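Local coordinates for protein 3-hydroxyacyl-CoA dehydrogenase (Burkholderia thailandensis, PDB 4XGN) that probably catalyses the NAD-dependent oxidation of 3-hydroxyacyl-CoA to 3-ketoacyl-CoA and binds NAD on a Rossmann-type fold, at residues Arg236-Phe239 with Met243-Gly246; Leu32-Glu35 with Lys39-Leu42. All coordinates share one frame; numbering follows the deposited sequence.

Interaction 2 comes first along the chain and closes before interaction 1 begins; their centres lie 18 Å apart. Both tie the end of a helix to what follows it: in interaction 2 helix 24-35 meets strand 39-44, and in interaction 1 helix 228-240 meets the loop that leads to strand 248-251. The two helices pack against each other, with Arg236 CD 3.8 Å from Leu32 CD2 and Phe239 CE2 3.9 Å from Leu33 CD1. They thus lie side by side in one layer against the seven-stranded parallel sheet. The side chains of Ile238 and Val40 are about 13 and 14 Å from bound NAD, so both contacts belong to the framework of the fold, not to the cofactor pocket.

Interaction 1 of 2, residues Arg236-Phe239 with Met243-Gly246; sequences RQIF and MLNG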
ATOM      1  N   ARG A 236     -14.005 -17.958   7.279  1.00 13.31           N
ATOM      2  CA  ARG A 236     -15.481 -18.077   7.258  1.00 14.50           C
ATOM      3  C   ARG A 236     -16.146 -16.757   6.908  1.00 13.99           C
ATOM      4  O   ARG A 236     -17.068 -16.707   6.121  1.00 13.93           O
ATOM      5  CB  ARG A 236     -15.956 -18.575   8.618  1.00 16.07           C
ATOM      6  CG  ARG A 236     -17.456 -18.554   8.780  1.00 18.08           C
ATOM      7  CD  ARG A 236     -17.955 -19.357   9.957  1.00 20.27           C
ATOM      8  NE  ARG A 236     -19.401 -19.450   9.822  1.00 22.84           N
ATOM      9  CZ  ARG A 236     -20.179 -20.249  10.549  1.00 25.79           C
ATOM     10  NH1 ARG A 236     -19.676 -20.956  11.555  1.00 26.77           N
ATOM     11  NH2 ARG A 236     -21.482 -20.302  10.298  1.00 27.59           N
ATOM     12  N   GLN A 237     -15.636 -15.654   7.454  1.00 13.40           N
ATOM     13  CA  GLN A 237     -16.210 -14.318   7.129  1.00 13.17           C
ATOM     14  C   GLN A 237     -16.092 -14.028   5.633  1.00 12.92           C
ATOM     15  O   GLN A 237     -17.009 -13.503   5.018  1.00 12.61           O
ATOM     16  CB  GLN A 237     -15.578 -13.224   7.977  1.00 13.10           C
ATOM     17  CG  GLN A 237     -15.856 -11.795   7.496  1.00 13.13           C
ATOM     18  CD  GLN A 237     -17.295 -11.318   7.642  1.00 13.88           C
ATOM     19  OE1 GLN A 237     -17.659 -10.280   7.056  1.00 14.06           O
ATOM     20  NE2 GLN A 237     -18.129 -12.063   8.378  1.00 14.69           N
ATOM     21  N   ILE A 238     -14.929 -14.330   5.051  1.00 12.72           N
ATOM     22  CA  ILE A 238     -14.755 -14.169   3.639  1.00 12.91           C
ATOM     23  C   ILE A 238     -15.731 -15.009   2.824  1.00 13.57           C
ATOM     24  O   ILE A 238     -16.338 -14.510   1.880  1.00 13.49           O
ATOM     25  CB  ILE A 238     -13.307 -14.453   3.205  1.00 12.63           C
ATOM     26  CG1 ILE A 238     -12.367 -13.388   3.771  1.00 12.52           C
ATOM     27  CG2 ILE A 238     -13.250 -14.617   1.666  1.00 12.67           C
ATOM     28  CD1 ILE A 238     -10.898 -13.771   3.756  1.00 12.41           C
ATOM     29  N   PHE A 239     -15.907 -16.285   3.187  1.00 14.22           N
ATOM     30  CA  PHE A 239     -16.943 -17.086   2.550  1.00 15.22           C
ATOM     31  C   PHE A 239     -18.331 -16.504   2.679  1.00 15.38           C
ATOM     32  O   PHE A 239     -19.036 -16.490   1.698  1.00 15.43           O
ATOM     33  CB  PHE A 239     -16.919 -18.546   3.063  1.00 15.95           C
ATOM     34  CG  PHE A 239     -15.722 -19.364   2.612  1.00 16.79           C
ATOM     35  CD1 PHE A 239     -15.160 -19.209   1.367  1.00 17.49           C
ATOM     36  CD2 PHE A 239     -15.220 -20.367   3.440  1.00 17.82           C
ATOM     37  CE1 PHE A 239     -14.069 -19.993   0.971  1.00 18.17           C
ATOM     38  CE2 PHE A 239     -14.148 -21.163   3.057  1.00 18.39           C
ATOM     39  CZ  PHE A 239     -13.563 -20.962   1.827  1.00 18.22           C
ATOM     40  N   MET A 243     -19.403  -9.172  -0.357  1.00 13.80           N
ATOM     41  CA  MET A 243     -18.709  -7.952  -0.841  1.00 13.62           C
ATOM     42  C   MET A 243     -17.180  -8.026  -0.718  1.00 12.47           C
ATOM     43  O   MET A 243     -16.486  -7.099  -1.209  1.00 12.16           O
ATOM     44  CB  MET A 243     -19.222  -6.706  -0.133  1.00 14.48           C
ATOM     45  CG  MET A 243     -20.535  -6.215  -0.715  1.00 15.52           C
ATOM     46  SD  MET A 243     -20.429  -5.590  -2.410  1.00 17.35           S
ATOM     47  CE  MET A 243     -19.402  -4.148  -2.148  1.00 17.09           C
ATOM     48  N   LEU A 244     -16.649  -9.073  -0.076  1.00 11.80           N
ATOM     49  CA  LEU A 244     -15.199  -9.209   0.064  1.00 11.13           C
ATOM     50  C   LEU A 244     -14.650  -9.811  -1.189  1.00 10.95           C
ATOM     51  O   LEU A 244     -14.828 -11.004  -1.432  1.00 11.15           O
ATOM     52  CB  LEU A 244     -14.852  -9.995   1.325  1.00 11.08           C
ATOM     53  CG  LEU A 244     -14.890  -9.254   2.659  1.00 10.94           C
ATOM     54  CD1 LEU A 244     -14.733 -10.252   3.815  1.00 11.06           C
ATOM     55  CD2 LEU A 244     -13.829  -8.145   2.704  1.00 10.75           C
ATOM     56  N   ASN A 245     -13.959  -9.016  -1.993  1.00 10.52           N
ATOM     57  CA  ASN A 245     -13.353  -9.521  -3.196  1.00 10.55           C
ATOM     58  C   ASN A 245     -12.098  -8.682  -3.560  1.00 10.17           C
ATOM     59  O   ASN A 245     -12.114  -7.460  -3.387  1.00 10.03           O
ATOM     60  CB  ASN A 245     -14.365  -9.440  -4.301  1.00 10.91           C
ATOM     61  CG  ASN A 245     -13.993 -10.292  -5.504  1.00 11.18           C
ATOM     62  OD1 ASN A 245     -13.081 -11.149  -5.447  1.00 11.24           O
ATOM     63  ND2 ASN A 245     -14.726 -10.113  -6.585  1.00 11.56           N
ATOM     64  N   GLY A 246     -11.049  -9.333  -4.049  1.00 10.04           N
ATOM     65  CA  GLY A 246      -9.884  -8.646  -4.655  1.00 10.02           C
ATOM     66  C   GLY A 246      -9.004  -7.965  -3.632  1.00  9.82           C
ATOM     67  O   GLY A 246      -8.245  -7.059  -3.981  1.00 10.28           O
TER
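The flat amide of Gln237 stands beside Leu244, but Leu244 does not press on either of its faces: the leucine methyl CD1 reaches the chain lower down, at Gln237 CG, 4.1 Å away. At the oxygen end of the amide, OE1 takes a hydrogen bond from the side chain of Asn241, just past the helix. The bend at chi2 (69°) folds the amide back from the extended course of the glutamine chain, and the two side chains cross at about a right angle.

Most of the contact runs through that one methyl of Leu244. With chi2 at 171° CD1 lies anti to the leucine CA, so it is the branch carried farther from that CA, and it lands on the helix. There it meets Ile238 both at the backbone and on the side chain, with CD1 3.9 Å from Ile238 CA and 3.9 Å from Ile238 CG1. The Ile238 side chain also crosses Leu244 at about a right angle, then continues onto Val147, Val149, Met192 and Ile194 of the sheet.

No hydrogen bond joins the two segments directly. Instead, Arg190 at the start of strand 189-196 uses its NH1 to hydrogen-bond both Ile238 O and Leu244 O, carbonyl oxygens that stand 5.1 Å apart. One guanidinium nitrogen thus links the helix end to the loop. Gln237 also packs on Gln237, and Leu244 on Leu251, of the second subunit.

This is the last helix-to-strand connection of a short-chain dehydrogenase Rossmann fold, where the loop after helix 228-240 leads into strand 248-251, the outermost of the sheet within this chain, at a subunit interface.

Interaction 2 of 2, residues Leu32-Glu35 with Lys39-Leu42; sequences LLTE and KVVL
Thr34 OG1 is gripped twice: it donates a hydrogen bond to Ala30 O, one turn back in its own helix, and accepts one from a water 3.0 Å away. The same water accepts from the backbone N of Val40, also at 3.0 Å, and so bridges the helix end to the second residue of the strand. With chi1 at -63° OG1 sits beside the threonine backbone N, where it can serve both the carbonyl and the water.

Beside this bridge the methyls of Val40 make the direct contact. Val40 points its side chain at the helix, and both its methyls face the threonine oxygen from the same side, CG1 nearer at 3.6 Å from Thr34 OG1 and CG2 at 4.0 Å. CG1 also makes a looser approach to Leu33 CB, at 4.4 Å. From there Leu33 runs on to Phe16 in the sheet, while Val40 leans on Ile18 in strand 15-19.

Strand 15-19, helix 24-35 and strand 39-44 make up a beta-alpha-beta unit, and this contact closes its helix onto its second strand. It is the opening unit of the Rossmann fold of short-chain dehydrogenases.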
ATOM      1  N   LEU A  32     -13.020 -25.803  11.634  1.00 16.60           N
ATOM      2  CA  LEU A  32     -14.069 -24.820  11.789  1.00 17.30           C
ATOM      3  C   LEU A  32     -15.129 -25.000  10.721  1.00 17.14           C
ATOM      4  O   LEU A  32     -16.322 -24.907  11.041  1.00 18.26           O
ATOM      5  CB  LEU A  32     -13.503 -23.382  11.786  1.00 17.41           C
ATOM      6  CG  LEU A  32     -14.526 -22.256  11.972  1.00 18.18           C
ATOM      7  CD1 LEU A  32     -13.858 -21.045  12.588  1.00 18.36           C
ATOM      8  CD2 LEU A  32     -15.105 -21.726  10.672  1.00 18.49           C
ATOM      9  N   LEU A  33     -14.710 -25.256   9.480  1.00 16.85           N
ATOM     10  CA  LEU A  33     -15.636 -25.451   8.361  1.00 17.23           C
ATOM     11  C   LEU A  33     -16.466 -26.707   8.550  1.00 17.81           C
ATOM     12  O   LEU A  33     -17.686 -26.698   8.272  1.00 18.27           O
ATOM     13  CB  LEU A  33     -14.925 -25.465   7.025  1.00 17.03           C
ATOM     14  CG  LEU A  33     -14.322 -24.097   6.629  1.00 16.84           C
ATOM     15  CD1 LEU A  33     -13.508 -24.203   5.355  1.00 16.73           C
ATOM     16  CD2 LEU A  33     -15.354 -22.985   6.474  1.00 16.92           C
ATOM     17  N   THR A  34     -15.842 -27.750   9.081  1.00 17.78           N
ATOM     18  CA  THR A  34     -16.561 -28.986   9.392  1.00 18.38           C
ATOM     19  C   THR A  34     -17.606 -28.749  10.500  1.00 19.43           C
ATOM     20  O   THR A  34     -18.734 -29.314  10.433  1.00 20.10           O
ATOM     21  CB  THR A  34     -15.593 -30.112   9.798  1.00 18.34           C
ATOM     22  OG1 THR A  34     -14.715 -30.434   8.711  1.00 17.63           O
ATOM     23  CG2 THR A  34     -16.372 -31.362  10.176  1.00 18.88           C
ATOM     24  N   GLU A  35     -17.227 -27.998  11.525  1.00 19.62           N
ATOM     25  CA  GLU A  35     -18.085 -27.770  12.667  1.00 20.51           C
ATOM     26  C   GLU A  35     -19.297 -26.993  12.216  1.00 20.72           C
ATOM     27  O   GLU A  35     -20.371 -27.188  12.784  1.00 22.24           O
ATOM     28  CB  GLU A  35     -17.356 -27.027  13.788  1.00 20.53           C
ATOM     29  N   LYS A  39     -18.031 -30.016   4.217  1.00 19.93           N
ATOM     30  CA  LYS A  39     -17.318 -31.243   3.969  1.00 20.53           C
ATOM     31  C   LYS A  39     -15.963 -30.871   3.416  1.00 19.00           C
ATOM     32  O   LYS A  39     -15.901 -30.094   2.486  1.00 18.71           O
ATOM     33  CB  LYS A  39     -18.069 -32.083   2.943  1.00 22.42           C
ATOM     34  CG  LYS A  39     -19.485 -32.430   3.394  1.00 25.44           C
ATOM     35  CD  LYS A  39     -20.316 -32.957   2.222  1.00 28.17           C
ATOM     36  CE  LYS A  39     -21.753 -33.160   2.590  1.00 30.87           C
ATOM     37  NZ  LYS A  39     -22.640 -32.959   1.391  1.00 32.93           N
ATOM     38  N   VAL A  40     -14.912 -31.381   4.016  1.00 17.84           N
ATOM     39  CA  VAL A  40     -13.553 -30.947   3.610  1.00 17.08           C
ATOM     40  C   VAL A  40     -12.810 -32.012   2.813  1.00 16.89           C
ATOM     41  O   VAL A  40     -12.940 -33.231   3.029  1.00 17.10           O
ATOM     42  CB  VAL A  40     -12.710 -30.500   4.803  1.00 16.79           C
ATOM     43  CG1 VAL A  40     -13.369 -29.334   5.522  1.00 16.88           C
ATOM     44  CG2 VAL A  40     -12.354 -31.652   5.731  1.00 17.38           C
ATOM     45  N   VAL A  41     -12.050 -31.541   1.836  1.00 15.91           N
ATOM     46  CA  VAL A  41     -10.983 -32.292   1.241  1.00 15.64           C
ATOM     47  C   VAL A  41      -9.681 -31.644   1.662  1.00 15.22           C
ATOM     48  O   VAL A  41      -9.494 -30.432   1.408  1.00 14.67           O
ATOM     49  CB  VAL A  41     -11.059 -32.274  -0.298  1.00 15.66           C
ATOM     50  CG1 VAL A  41      -9.858 -33.023  -0.920  1.00 15.43           C
ATOM     51  CG2 VAL A  41     -12.395 -32.873  -0.754  1.00 16.18           C
ATOM     52  N   LEU A  42      -8.797 -32.443   2.283  1.00 15.03           N
ATOM     53  CA  LEU A  42      -7.499 -31.987   2.719  1.00 14.68           C
ATOM     54  C   LEU A  42      -6.482 -32.436   1.731  1.00 14.53           C
ATOM     55  O   LEU A  42      -6.348 -33.622   1.469  1.00 14.90           O
ATOM     56  CB  LEU A  42      -7.158 -32.520   4.111  1.00 15.09           C
ATOM     57  CG  LEU A  42      -8.277 -32.409   5.144  1.00 15.50           C
ATOM     58  CD1 LEU A  42      -7.841 -33.008   6.489  1.00 16.01           C
ATOM     59  CD2 LEU A  42      -8.647 -30.967   5.311  1.00 15.22           C
TER
HETATM   60  O   HOH W   1     -15.518 -32.511   6.728  1.00 22.67           O